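Local structure of 1-pyrroline-5-carboxylate dehydrogenase (Thermus thermophilus, 1UZB) at residues A[7-12]-A[134-139]; A[100-105]-A[140-145]; A[115-120]-A[130-135]; A[124-129]-A[315-320]. The protein probably catalyses the NAD+-dependent oxidation of 1-pyrroline-5-carboxylate, by way of its open-chain semialdehyde, to glutamate in proline breakdown. All coordinates share one frame; numbering follows the deposited sequence. Where two conformers were deposited one is given.

In the fold
From the N terminus, residues 7-12 open a long loop that contact 1 closes on helix 128-149, at 134-139. Helix 95-111 follows and meets 140-145 in contact 2, crossing contact 1. Nested inside the loop of contact 2, contact 3 folds helix 113-124 back on 130-135, sharing Asp134 and Val135 with contact 1. The turn that starts helix 128-149 then reaches far along the chain to 315-320 in contact 4, which crosses the other three. Helix 128-149 is thus a common spine. The salt bridge of Lys126 with Asp134 links contact 4 to contacts 1 and 3, and Asp140 of contact 2 holds Asn8 and Glu9 of contact 1.

Contact 1: residues A[7-12]-A[134-139]; sequences RNEPIE and DVAEAI
Glu9 meets Ala136 and Ile139 through the aliphatic part of its side chain, where the N-terminal leader runs obliquely along helix 128-149, in roughly the opposite direction. Its CG sits 4.0 Å from Ala136 CB and, at the same distance, against the methyl CD1 of Ile139. The backbone joins in: Glu9 O is 3.8 Å from Ala136 CB. The small alanine lets the leader come close to the helix, with Glu9 CA and Ala136 CA 5.4 Å apart. Two residues on, the CG1 methylene of Ile11 touches the same methyl, 4.2 Å from Ala136 CB, so that Glu9 and Ile11 both rest on this methyl. The Glu9 chain leaves with CG anti to the backbone N (chi1 179°) and then bends at chi2 (72°), which brings the carboxylate round beside Ile139, with OE1 3.9 Å from the methyl CG2 of that isoleucine.

Outside this shell the charge finds its partners: OE2 forms a salt bridge with Lys113 and OE1 another with Arg110, near the junction of helices 95-111 and 113-124. The leader backbone is fixed as well, because Glu9 N bonds to Asp140 OD1 and Asn8 ND2 to Asp140 OD2. An alanine in place of Glu9 would probably leave Lys113 and Arg110 without this shared carboxylate and open a gap over Ile139. The contact itself is apolar, whereas the grip comes from ions at its border: one glutamate lays its methylenes on one helix and ties its carboxylate to basic residues at the ends of two others.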
loop_
_atom_site.group_PDB
_atom_site.type_symbol
_atom_site.label_atom_id
_atom_site.label_comp_id
_atom_site.label_asym_id
_atom_site.label_seq_id
_atom_site.Cartn_x
_atom_site.Cartn_y
_atom_site.Cartn_z
ATOM N N ARG A 7 0.808 -6.165 -21.146
ATOM C CA ARG A 7 1.258 -7.488 -21.555
ATOM C C ARG A 7 1.981 -7.273 -22.876
ATOM O O ARG A 7 1.575 -6.423 -23.673
ATOM C CB ARG A 7 0.088 -8.455 -21.776
ATOM C CG ARG A 7 -0.789 -8.706 -20.558
ATOM C CD ARG A 7 -1.454 -10.077 -20.636
ATOM N NE ARG A 7 -2.217 -10.268 -21.867
ATOM C CZ ARG A 7 -3.381 -9.681 -22.130
ATOM N NH1 ARG A 7 -3.928 -8.858 -21.247
ATOM N NH2 ARG A 7 -3.999 -9.917 -23.280
ATOM N N ASN A 8 3.054 -8.017 -23.112
ATOM C CA ASN A 8 3.780 -7.873 -24.368
ATOM C C ASN A 8 2.996 -8.464 -25.534
ATOM O O ASN A 8 2.311 -9.478 -25.389
ATOM C CB ASN A 8 5.148 -8.557 -24.286
ATOM C CG ASN A 8 6.078 -7.884 -23.297
ATOM O OD1 ASN A 8 6.116 -8.239 -22.119
ATOM N ND2 ASN A 8 6.827 -6.896 -23.773
ATOM N N GLU A 9 3.097 -7.815 -26.690
ATOM C CA GLU A 9 2.421 -8.265 -27.902
ATOM C C GLU A 9 3.119 -9.537 -28.376
ATOM O O GLU A 9 4.330 -9.550 -28.559
ATOM C CB GLU A 9 2.527 -7.182 -28.979
ATOM C CG GLU A 9 1.887 -7.508 -30.325
ATOM C CD GLU A 9 0.371 -7.506 -30.288
ATOM O OE1 GLU A 9 -0.208 -6.819 -29.423
ATOM O OE2 GLU A 9 -0.242 -8.180 -31.142
ATOM N N PRO A 10 2.364 -10.630 -28.565
ATOM C CA PRO A 10 2.973 -11.884 -29.018
ATOM C C PRO A 10 3.696 -11.741 -30.354
ATOM O O PRO A 10 3.205 -11.078 -31.263
ATOM C CB PRO A 10 1.779 -12.828 -29.114
ATOM C CG PRO A 10 0.886 -12.338 -28.020
ATOM C CD PRO A 10 0.950 -10.837 -28.207
ATOM N N ILE A 11 4.867 -12.360 -30.460
ATOM C CA ILE A 11 5.651 -12.323 -31.689
ATOM C C ILE A 11 5.224 -13.504 -32.554
ATOM O O ILE A 11 5.345 -14.658 -32.144
ATOM C CB ILE A 11 7.163 -12.426 -31.386
ATOM C CG1 ILE A 11 7.595 -11.240 -30.518
ATOM C CG2 ILE A 11 7.962 -12.443 -32.686
ATOM C CD1 ILE A 11 9.040 -11.295 -30.063
ATOM N N GLU A 12 4.718 -13.207 -33.745
ATOM C CA GLU A 12 4.253 -14.238 -34.664
ATOM C C GLU A 12 5.395 -15.106 -35.187
ATOM O O GLU A 12 6.440 -14.597 -35.592
ATOM C CB GLU A 12 3.511 -13.584 -35.833
ATOM C CG GLU A 12 2.942 -14.564 -36.844
ATOM C CD GLU A 12 1.993 -15.571 -36.218
ATOM O OE1 GLU A 12 0.958 -15.153 -35.653
ATOM O OE2 GLU A 12 2.287 -16.781 -36.294
ATOM N N ASP A 134 9.881 -6.785 -34.510
ATOM C CA ASP A 134 10.064 -5.340 -34.626
ATOM C C ASP A 134 8.724 -4.629 -34.403
ATOM O O ASP A 134 8.605 -3.759 -33.539
ATOM C CB ASP A 134 10.626 -5.025 -36.024
ATOM C CG ASP A 134 11.107 -3.589 -36.177
ATOM O OD1 ASP A 134 10.409 -2.662 -35.723
ATOM O OD2 ASP A 134 12.182 -3.393 -36.787
ATOM N N VAL A 135 7.709 -5.009 -35.172
ATOM C CA VAL A 135 6.399 -4.382 -35.035
ATOM C C VAL A 135 5.790 -4.635 -33.653
ATOM O O VAL A 135 5.158 -3.743 -33.073
ATOM C CB VAL A 135 5.438 -4.877 -36.135
ATOM C CG1 VAL A 135 4.068 -4.242 -35.955
ATOM C CG2 VAL A 135 6.003 -4.516 -37.511
ATOM N N ALA A 136 5.979 -5.841 -33.123
ATOM C CA ALA A 136 5.453 -6.174 -31.803
ATOM C C ALA A 136 6.063 -5.253 -30.747
ATOM O O ALA A 136 5.373 -4.802 -29.833
ATOM C CB ALA A 136 5.754 -7.630 -31.474
ATOM N N GLU A 137 7.357 -4.970 -30.876
ATOM C CA GLU A 137 8.048 -4.092 -29.937
ATOM C C GLU A 137 7.499 -2.666 -30.037
ATOM O O GLU A 137 7.371 -1.982 -29.027
ATOM C CB GLU A 137 9.553 -4.091 -30.216
ATOM C CG GLU A 137 10.369 -3.298 -29.205
ATOM C CD GLU A 137 11.848 -3.268 -29.538
ATOM O OE1 GLU A 137 12.397 -4.322 -29.913
ATOM O OE2 GLU A 137 12.467 -2.192 -29.410
ATOM N N ALA A 138 7.189 -2.218 -31.252
ATOM C CA ALA A 138 6.638 -0.877 -31.455
ATOM C C ALA A 138 5.302 -0.753 -30.719
ATOM O O ALA A 138 5.049 0.235 -30.032
ATOM C CB ALA A 138 6.439 -0.612 -32.947
ATOM N N ILE A 139 4.449 -1.762 -30.879
ATOM C CA ILE A 139 3.157 -1.774 -30.210
ATOM C C ILE A 139 3.410 -1.750 -28.701
ATOM O O ILE A 139 2.757 -1.003 -27.967
ATOM C CB ILE A 139 2.355 -3.032 -30.609
ATOM C CG1 ILE A 139 1.987 -2.956 -32.095
ATOM C CG2 ILE A 139 1.103 -3.147 -29.761
ATOM C CD1 ILE A 139 1.516 -4.273 -32.681
#

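Contact 2: residues A[100-105]-A[140-145]; sequences RLLLKA and DFIEYY
Ile142 and Leu102 form the centre of an antiparallel helix pair of this aldehyde dehydrogenase chain, in which segments 100-105 and 140-145 of helices 95-111 and 128-149 run at 158°, their axes 8.6 Å apart at closest. The branch CG2 of Ile142 presses on the backbone of the partner helix, only 3.0 Å from Leu102 O, a tight approach for a methyl group. It also lies 3.9 Å from Leu102 CB, while CD1 of the isoleucine reaches towards the backbone of Ala105. Leu102 adopts a chi1 of -97°, away from the staggered values, and its CD2 runs past Ile142 O to the neighbourhood of Tyr145 CB. The phenol of that tyrosine leads elsewhere, its OH bonding to Gly498 N.

Leu103, third in buried surface, stands roughly at right angles to Glu143, with its CD2 3.3 Å from Glu143 OE1. This carboxylate is held by arginines further along the same two helices, OE1 by Arg147 and OE2 by Arg110. At a subunit interface, Leu103 packs on Phe516 of a second subunit, and Arg100 forms salt bridges with Asp166 and Glu168 of that same subunit. One water bridges the helices, donating to Leu103 O at 2.9 Å and to Glu143 OE2 at 2.7 Å.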
loop_
_atom_site.group_PDB
_atom_site.type_symbol
_atom_site.label_atom_id
_atom_site.label_comp_id
_atom_site.label_asym_id
_atom_site.label_seq_id
_atom_site.Cartn_x
_atom_site.Cartn_y
_atom_site.Cartn_z
ATOM N N ARG A 100 -4.846 7.971 -23.722
ATOM C CA ARG A 100 -5.857 7.318 -24.546
ATOM C C ARG A 100 -5.498 7.475 -26.023
ATOM O O ARG A 100 -5.758 6.578 -26.820
ATOM C CB ARG A 100 -7.250 7.899 -24.280
ATOM C CG ARG A 100 -7.962 7.297 -23.074
ATOM C CD ARG A 100 -9.387 7.843 -22.933
ATOM N NE ARG A 100 -9.443 9.173 -22.330
ATOM C CZ ARG A 100 -9.438 9.402 -21.019
ATOM N NH1 ARG A 100 -9.386 8.388 -20.165
ATOM N NH2 ARG A 100 -9.479 10.648 -20.558
ATOM N N LEU A 101 -4.892 8.604 -26.390
ATOM C CA LEU A 101 -4.506 8.813 -27.782
ATOM C C LEU A 101 -3.456 7.771 -28.167
ATOM O O LEU A 101 -3.516 7.187 -29.252
ATOM C CB LEU A 101 -3.959 10.232 -27.985
ATOM C CG LEU A 101 -4.492 10.942 -29.238
ATOM C CD1 LEU A 101 -3.954 12.364 -29.296
ATOM C CD2 LEU A 101 -4.099 10.162 -30.486
ATOM N N LEU A 102 -2.495 7.530 -27.280
ATOM C CA LEU A 102 -1.481 6.517 -27.560
ATOM C C LEU A 102 -2.138 5.148 -27.705
ATOM O O LEU A 102 -1.834 4.400 -28.634
ATOM C CB LEU A 102 -0.426 6.460 -26.448
ATOM C CG LEU A 102 0.864 7.243 -26.715
ATOM C CD1 LEU A 102 0.564 8.732 -26.705
ATOM C CD2 LEU A 102 1.916 6.887 -25.666
ATOM N N LEU A 103 -3.047 4.818 -26.791
ATOM C CA LEU A 103 -3.717 3.527 -26.863
ATOM C C LEU A 103 -4.453 3.356 -28.189
ATOM O O LEU A 103 -4.493 2.261 -28.747
ATOM C CB LEU A 103 -4.677 3.363 -25.686
ATOM C CG LEU A 103 -4.010 3.282 -24.309
ATOM C CD1 LEU A 103 -5.081 3.294 -23.232
ATOM C CD2 LEU A 103 -3.149 2.025 -24.211
ATOM N N LYS A 104 -5.038 4.436 -28.697
ATOM C CA LYS A 104 -5.725 4.366 -29.976
ATOM C C LYS A 104 -4.703 4.046 -31.067
ATOM O O LYS A 104 -4.944 3.193 -31.920
ATOM C CB LYS A 104 -6.428 5.694 -30.271
ATOM C CG LYS A 104 -6.885 5.852 -31.710
ATOM C CD LYS A 104 -7.847 4.758 -32.145
ATOM C CE LYS A 104 -9.234 4.960 -31.572
ATOM N NZ LYS A 104 -10.222 4.021 -32.195
ATOM N N ALA A 105 -3.562 4.730 -31.037
ATOM C CA ALA A 105 -2.518 4.485 -32.026
ATOM C C ALA A 105 -2.040 3.033 -31.985
ATOM O O ALA A 105 -1.776 2.434 -33.028
ATOM C CB ALA A 105 -1.344 5.433 -31.801
ATOM N N ASP A 140 4.377 -2.546 -28.245
ATOM C CA ASP A 140 4.712 -2.589 -26.821
ATOM C C ASP A 140 5.108 -1.214 -26.285
ATOM O O ASP A 140 4.681 -0.829 -25.198
ATOM C CB ASP A 140 5.861 -3.569 -26.541
ATOM C CG ASP A 140 5.433 -5.025 -26.614
ATOM O OD1 ASP A 140 4.216 -5.303 -26.673
ATOM O OD2 ASP A 140 6.328 -5.900 -26.596
ATOM N N PHE A 141 5.936 -0.480 -27.027
ATOM C CA PHE A 141 6.350 0.847 -26.572
ATOM C C PHE A 141 5.140 1.754 -26.363
ATOM O O PHE A 141 5.050 2.459 -25.357
ATOM C CB PHE A 141 7.296 1.508 -27.582
ATOM C CG PHE A 141 8.732 1.079 -27.458
ATOM C CD1 PHE A 141 9.451 0.715 -28.590
ATOM C CD2 PHE A 141 9.379 1.074 -26.224
ATOM C CE1 PHE A 141 10.795 0.353 -28.504
ATOM C CE2 PHE A 141 10.724 0.714 -26.127
ATOM C CZ PHE A 141 11.432 0.353 -27.269
ATOM N N ILE A 142 4.210 1.741 -27.312
ATOM C CA ILE A 142 3.027 2.582 -27.204
ATOM C C ILE A 142 2.181 2.192 -25.993
ATOM O O ILE A 142 1.794 3.049 -25.197
ATOM C CB ILE A 142 2.162 2.491 -28.478
ATOM C CG1 ILE A 142 2.983 2.905 -29.704
ATOM C CG2 ILE A 142 0.952 3.399 -28.342
ATOM C CD1 ILE A 142 2.275 2.651 -31.025
ATOM N N GLU A 143 1.905 0.899 -25.851
ATOM C CA GLU A 143 1.101 0.402 -24.738
ATOM C C GLU A 143 1.770 0.665 -23.390
ATOM O O GLU A 143 1.113 1.066 -22.426
ATOM C CB GLU A 143 0.863 -1.105 -24.888
ATOM C CG GLU A 143 0.013 -1.524 -26.080
ATOM C CD GLU A 143 -1.474 -1.297 -25.865
ATOM O OE1 GLU A 143 -1.884 -1.014 -24.723
ATOM O OE2 GLU A 143 -2.241 -1.415 -26.845
ATOM N N TYR A 144 3.080 0.446 -23.331
ATOM C CA TYR A 144 3.828 0.643 -22.098
ATOM C C TYR A 144 3.910 2.113 -21.701
ATOM O O TYR A 144 3.561 2.474 -20.577
ATOM C CB TYR A 144 5.243 0.068 -22.235
ATOM C CG TYR A 144 6.014 0.066 -20.934
ATOM C CD1 TYR A 144 5.915 -1.001 -20.036
ATOM C CD2 TYR A 144 6.808 1.153 -20.578
ATOM C CE1 TYR A 144 6.593 -0.978 -18.815
ATOM C CE2 TYR A 144 7.482 1.186 -19.366
ATOM C CZ TYR A 144 7.372 0.121 -18.491
ATOM O OH TYR A 144 8.048 0.165 -17.295
ATOM N N TYR A 145 4.367 2.964 -22.616
ATOM C CA TYR A 145 4.490 4.386 -22.310
ATOM C C TYR A 145 3.143 5.050 -22.008
ATOM O O TYR A 145 3.083 5.983 -21.209
ATOM C CB TYR A 145 5.221 5.110 -23.447
ATOM C CG TYR A 145 6.680 4.709 -23.603
ATOM C CD1 TYR A 145 7.301 4.752 -24.849
ATOM C CD2 TYR A 145 7.437 4.281 -22.506
ATOM C CE1 TYR A 145 8.633 4.376 -25.010
ATOM C CE2 TYR A 145 8.777 3.897 -22.653
ATOM C CZ TYR A 145 9.365 3.946 -23.907
ATOM O OH TYR A 145 10.671 3.537 -24.074
HETATM O O HOH W 1 -4.565 -0.469 -27.749
#

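Contact 3: residues A[115-120]-A[130-135]; sequences ELEATL and EASADV
The carboxylate of Glu117 is approached from above its plane by Ser132: OG, in one of two modelled conformers, donates to OE2 at 3.0 Å, from 52° out of that plane. The bond is therefore not certain at full occupancy, and OE1 has a firmer partner in the salt bridge to Arg114 NE. Over one face of the Asp134 carboxylate lies the methyl CD1 of Leu120, 3.6 Å from Asp134 CG; the charge of this aspartate is met by Lys126.

Between these flat groups the helices pack closely. Ala131 CB comes within 3.4 Å of Glu117 O, and the CA atoms of these two residues are 4.8 Å apart, a spacing that a side chain no larger than a methyl allows. The branch CG2 of Val135, which stands anti to the carbonyl carbon, fits between Leu116 CB and Glu117 CG, 3.7 Å from each. A leucine in place of Glu117 would probably leave Arg114 without its counter-charge and the Ser132 hydroxyl without this acceptor. Segments 115-120 and 130-135, with axes 8.4 Å apart and directions 126° from each other, belong to consecutive helices 113-124 and 128-149, a helical hairpin joined by a short turn and buried within the aldehyde dehydrogenase fold.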
loop_
_atom_site.group_PDB
_atom_site.type_symbol
_atom_site.label_atom_id
_atom_site.label_comp_id
_atom_site.label_asym_id
_atom_site.label_seq_id
_atom_site.Cartn_x
_atom_site.Cartn_y
_atom_site.Cartn_z
ATOM N N GLU A 115 0.991 -5.741 -42.580
ATOM C CA GLU A 115 1.441 -4.767 -43.570
ATOM C C GLU A 115 2.784 -4.162 -43.156
ATOM O O GLU A 115 3.699 -4.039 -43.971
ATOM C CB GLU A 115 0.412 -3.645 -43.713
ATOM C CG GLU A 115 0.729 -2.655 -44.819
ATOM C CD GLU A 115 -0.041 -1.356 -44.679
ATOM O OE1 GLU A 115 -1.141 -1.371 -44.087
ATOM O OE2 GLU A 115 0.454 -0.319 -45.168
ATOM N N LEU A 116 2.893 -3.770 -41.889
ATOM C CA LEU A 116 4.131 -3.180 -41.393
ATOM C C LEU A 116 5.280 -4.189 -41.430
ATOM O O LEU A 116 6.400 -3.844 -41.797
ATOM C CB LEU A 116 3.927 -2.640 -39.974
ATOM C CG LEU A 116 3.015 -1.409 -39.891
ATOM C CD1 LEU A 116 2.726 -1.081 -38.438
ATOM C CD2 LEU A 116 3.674 -0.226 -40.592
ATOM N N GLU A 117 4.995 -5.436 -41.063
ATOM C CA GLU A 117 6.013 -6.479 -41.087
ATOM C C GLU A 117 6.506 -6.691 -42.517
ATOM O O GLU A 117 7.710 -6.763 -42.762
ATOM C CB GLU A 117 5.449 -7.794 -40.540
ATOM C CG GLU A 117 5.011 -7.736 -39.080
ATOM C CD GLU A 117 4.285 -8.992 -38.644
ATOM O OE1 GLU A 117 3.951 -9.817 -39.519
ATOM O OE2 GLU A 117 4.041 -9.152 -37.427
ATOM N N ALA A 118 5.569 -6.779 -43.460
ATOM C CA ALA A 118 5.909 -6.980 -44.864
ATOM C C ALA A 118 6.742 -5.822 -45.399
ATOM O O ALA A 118 7.633 -6.017 -46.229
ATOM C CB ALA A 118 4.639 -7.135 -45.689
ATOM N N THR A 119 6.456 -4.615 -44.924
ATOM C CA THR A 119 7.196 -3.446 -45.373
ATOM C C THR A 119 8.636 -3.538 -44.866
ATOM O O THR A 119 9.570 -3.152 -45.564
ATOM C CB THR A 119 6.534 -2.138 -44.894
ATOM O OG1 THR A 119 5.173 -2.108 -45.342
ATOM C CG2 THR A 119 7.260 -0.930 -45.470
ATOM N N LEU A 120 8.816 -4.062 -43.657
ATOM C CA LEU A 120 10.157 -4.232 -43.095
ATOM C C LEU A 120 10.935 -5.278 -43.888
ATOM O O LEU A 120 12.134 -5.131 -44.127
ATOM C CB LEU A 120 10.074 -4.676 -41.631
ATOM C CG LEU A 120 9.674 -3.608 -40.614
ATOM C CD1 LEU A 120 9.470 -4.265 -39.259
ATOM C CD2 LEU A 120 10.750 -2.534 -40.532
ATOM N N GLU A 130 11.861 -11.690 -37.646
ATOM C CA GLU A 130 12.555 -10.481 -37.215
ATOM C C GLU A 130 11.609 -9.298 -37.443
ATOM O O GLU A 130 11.535 -8.380 -36.623
ATOM C CB GLU A 130 13.846 -10.283 -38.017
ATOM C CG GLU A 130 14.989 -11.236 -37.656
ATOM C CD GLU A 130 15.507 -11.058 -36.231
ATOM O OE1 GLU A 130 15.449 -9.926 -35.701
ATOM O OE2 GLU A 130 15.997 -12.049 -35.647
ATOM N N ALA A 131 10.876 -9.326 -38.553
ATOM C CA ALA A 131 9.930 -8.259 -38.857
ATOM C C ALA A 131 8.796 -8.238 -37.828
ATOM O O ALA A 131 8.413 -7.177 -37.340
ATOM C CB ALA A 131 9.363 -8.440 -40.264
ATOM N N SER A 132 8.266 -9.410 -37.491
ATOM C CA SER A 132 7.177 -9.478 -36.522
ATOM C C SER A 132 7.626 -8.982 -35.147
ATOM O O SER A 132 6.880 -8.283 -34.460
ATOM C CB SER A 132 6.645 -10.908 -36.417
ATOM O OG SER A 132 5.542 -10.976 -35.536
ATOM N N ALA A 133 8.841 -9.335 -34.743
ATOM C CA ALA A 133 9.350 -8.899 -33.446
ATOM C C ALA A 133 9.474 -7.378 -33.391
ATOM O O ALA A 133 9.203 -6.762 -32.362
ATOM C CB ALA A 133 10.706 -9.545 -33.169
ATOM N N ASP A 134 9.881 -6.785 -34.510
ATOM C CA ASP A 134 10.064 -5.340 -34.626
ATOM C C ASP A 134 8.724 -4.629 -34.403
ATOM O O ASP A 134 8.605 -3.759 -33.539
ATOM C CB ASP A 134 10.626 -5.025 -36.024
ATOM C CG ASP A 134 11.107 -3.589 -36.177
ATOM O OD1 ASP A 134 10.409 -2.662 -35.723
ATOM O OD2 ASP A 134 12.182 -3.393 -36.787
ATOM N N VAL A 135 7.709 -5.009 -35.172
ATOM C CA VAL A 135 6.399 -4.382 -35.035
ATOM C C VAL A 135 5.790 -4.635 -33.653
ATOM O O VAL A 135 5.158 -3.743 -33.073
ATOM C CB VAL A 135 5.438 -4.877 -36.135
ATOM C CG1 VAL A 135 4.068 -4.242 -35.955
ATOM C CG2 VAL A 135 6.003 -4.516 -37.511
#

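Contact 4: residues A[124-129]-A[315-320]; sequences VGKNWV and YGFQGQ
Phe317, the first residue of 315-320 to meet 124-129, turns its ring so that Lys126 lies over one face. The lysine CE is 3.8 Å from the ring centroid, almost on the normal, and NZ follows at 4.8 Å in a cation-pi contact. The extended lysine chain starts close to the rim, its CG standing 3.3 Å from Phe317 CE1. In the ring plane, at the edge, is Val124 O, 3.3 Å from Phe317 CE1.

Gln318, bent at chi2 (77°), reaches across with NE2, which donates to Gly125 O at 3.2 Å. The bond is angled (144° at the hydrogen) and arrives from above the carbonyl plane; NE2 also binds Pro362 O. Gln318 OE1 takes a water that accepts from Asn127 N, and a bond from Gly361 N as well. Gln320 NE2 lies over the opposite face of the Phe317 ring, towards the rim, and donates to a second water, which in turn donates to Val124 O at 2.7 Å.

In aldehyde dehydrogenases this loop runs on to the catalytic cysteine. Val124 O, Gly125 O and Asn127 N are satisfied by the two glutamines, directly or through water, and the ammonium, salt-bridged to Asp134, probably gains further stabilisation from the Phe317 ring.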
loop_
_atom_site.group_PDB
_atom_site.type_symbol
_atom_site.label_atom_id
_atom_site.label_comp_id
_atom_site.label_asym_id
_atom_site.label_seq_id
_atom_site.Cartn_x
_atom_site.Cartn_y
_atom_site.Cartn_z
ATOM N N VAL A 124 14.040 -3.143 -45.383
ATOM C CA VAL A 124 15.305 -3.323 -44.676
ATOM C C VAL A 124 15.824 -4.760 -44.623
ATOM O O VAL A 124 16.807 -5.046 -43.942
ATOM C CB VAL A 124 15.265 -2.728 -43.241
ATOM C CG1 VAL A 124 15.015 -1.226 -43.313
ATOM C CG2 VAL A 124 14.200 -3.411 -42.409
ATOM N N GLY A 125 15.161 -5.665 -45.338
ATOM C CA GLY A 125 15.627 -7.038 -45.402
ATOM C C GLY A 125 15.529 -7.935 -44.187
ATOM O O GLY A 125 16.393 -8.794 -43.976
ATOM N N LYS A 126 14.493 -7.748 -43.380
ATOM C CA LYS A 126 14.295 -8.601 -42.216
ATOM C C LYS A 126 13.511 -9.825 -42.660
ATOM O O LYS A 126 12.638 -9.718 -43.525
ATOM C CB LYS A 126 13.487 -7.880 -41.135
ATOM C CG LYS A 126 14.197 -6.705 -40.519
ATOM C CD LYS A 126 13.626 -6.355 -39.157
ATOM C CE LYS A 126 14.540 -5.363 -38.462
ATOM N NZ LYS A 126 14.167 -5.120 -37.042
ATOM N N ASN A 127 13.825 -10.990 -42.099
ATOM C CA ASN A 127 13.040 -12.159 -42.451
ATOM C C ASN A 127 11.711 -11.992 -41.703
ATOM O O ASN A 127 11.515 -11.003 -40.989
ATOM C CB ASN A 127 13.761 -13.486 -42.115
ATOM C CG ASN A 127 13.983 -13.708 -40.630
ATOM O OD1 ASN A 127 13.373 -13.063 -39.785
ATOM N ND2 ASN A 127 14.857 -14.657 -40.309
ATOM N N TRP A 128 10.796 -12.938 -41.867
ATOM C CA TRP A 128 9.473 -12.820 -41.261
ATOM C C TRP A 128 9.398 -12.630 -39.749
ATOM O O TRP A 128 8.686 -11.745 -39.273
ATOM C CB TRP A 128 8.620 -14.021 -41.664
ATOM C CG TRP A 128 8.334 -14.129 -43.142
ATOM C CD1 TRP A 128 9.033 -13.555 -44.174
ATOM C CD2 TRP A 128 7.310 -14.921 -43.746
ATOM N NE1 TRP A 128 8.502 -13.947 -45.383
ATOM C CE2 TRP A 128 7.444 -14.787 -45.147
ATOM C CE3 TRP A 128 6.291 -15.738 -43.237
ATOM C CZ2 TRP A 128 6.594 -15.441 -46.046
ATOM C CZ3 TRP A 128 5.445 -16.388 -44.131
ATOM C CH2 TRP A 128 5.605 -16.234 -45.520
ATOM N N VAL A 129 10.109 -13.455 -38.986
ATOM C CA VAL A 129 10.045 -13.327 -37.533
ATOM C C VAL A 129 10.761 -12.084 -37.008
ATOM O O VAL A 129 10.321 -11.485 -36.025
ATOM C CB VAL A 129 10.570 -14.602 -36.830
ATOM C CG1 VAL A 129 9.747 -15.806 -37.268
ATOM C CG2 VAL A 129 12.043 -14.802 -37.136
ATOM N N TYR A 315 23.751 -13.839 -35.552
ATOM C CA TYR A 315 23.268 -13.723 -36.915
ATOM C C TYR A 315 21.831 -13.267 -37.137
ATOM O O TYR A 315 21.413 -13.097 -38.283
ATOM C CB TYR A 315 23.556 -15.046 -37.637
ATOM C CG TYR A 315 25.025 -15.423 -37.572
ATOM C CD1 TYR A 315 26.003 -14.604 -38.137
ATOM C CD2 TYR A 315 25.444 -16.573 -36.906
ATOM C CE1 TYR A 315 27.361 -14.919 -38.037
ATOM C CE2 TYR A 315 26.797 -16.896 -36.798
ATOM C CZ TYR A 315 27.748 -16.065 -37.364
ATOM O OH TYR A 315 29.084 -16.382 -37.238
ATOM N N GLY A 316 21.075 -13.064 -36.057
ATOM C CA GLY A 316 19.713 -12.573 -36.202
ATOM C C GLY A 316 19.784 -11.230 -36.914
ATOM O O GLY A 316 20.599 -10.379 -36.555
ATOM N N PHE A 317 18.915 -11.026 -37.901
ATOM C CA PHE A 317 18.913 -9.809 -38.719
ATOM C C PHE A 317 20.330 -9.481 -39.195
ATOM O O PHE A 317 20.780 -8.333 -39.173
ATOM C CB PHE A 317 18.302 -8.600 -37.995
ATOM C CG PHE A 317 18.097 -7.394 -38.899
ATOM C CD1 PHE A 317 17.604 -7.554 -40.198
ATOM C CD2 PHE A 317 18.419 -6.111 -38.466
ATOM C CE1 PHE A 317 17.443 -6.456 -41.051
ATOM C CE2 PHE A 317 18.258 -5.006 -39.314
ATOM C CZ PHE A 317 17.771 -5.182 -40.610
ATOM N N GLN A 318 21.040 -10.530 -39.597
ATOM C CA GLN A 318 22.378 -10.400 -40.141
ATOM C C GLN A 318 23.378 -9.692 -39.220
ATOM O O GLN A 318 24.333 -9.064 -39.687
ATOM C CB GLN A 318 22.288 -9.682 -41.493
ATOM C CG GLN A 318 21.415 -10.393 -42.556
ATOM C CD GLN A 318 19.900 -10.242 -42.359
ATOM O OE1 GLN A 318 19.247 -11.086 -41.736
ATOM N NE2 GLN A 318 19.340 -9.164 -42.899
ATOM N N GLY A 319 23.165 -9.810 -37.912
ATOM C CA GLY A 319 24.050 -9.181 -36.945
ATOM C C GLY A 319 23.961 -7.667 -36.895
ATOM O O GLY A 319 24.802 -7.009 -36.277
ATOM N N GLN A 320 22.939 -7.107 -37.536
ATOM C CA GLN A 320 22.757 -5.660 -37.571
ATOM C C GLN A 320 21.950 -5.166 -36.381
ATOM O O GLN A 320 20.919 -4.510 -36.532
ATOM C CB GLN A 320 22.077 -5.258 -38.884
ATOM C CG GLN A 320 22.872 -5.671 -40.115
ATOM C CD GLN A 320 22.138 -5.400 -41.409
ATOM O OE1 GLN A 320 22.627 -4.674 -42.275
ATOM N NE2 GLN A 320 20.956 -5.993 -41.553
HETATM O O HOH W 2 19.443 -5.479 -43.925
HETATM O O HOH W 3 16.477 -11.246 -40.806
#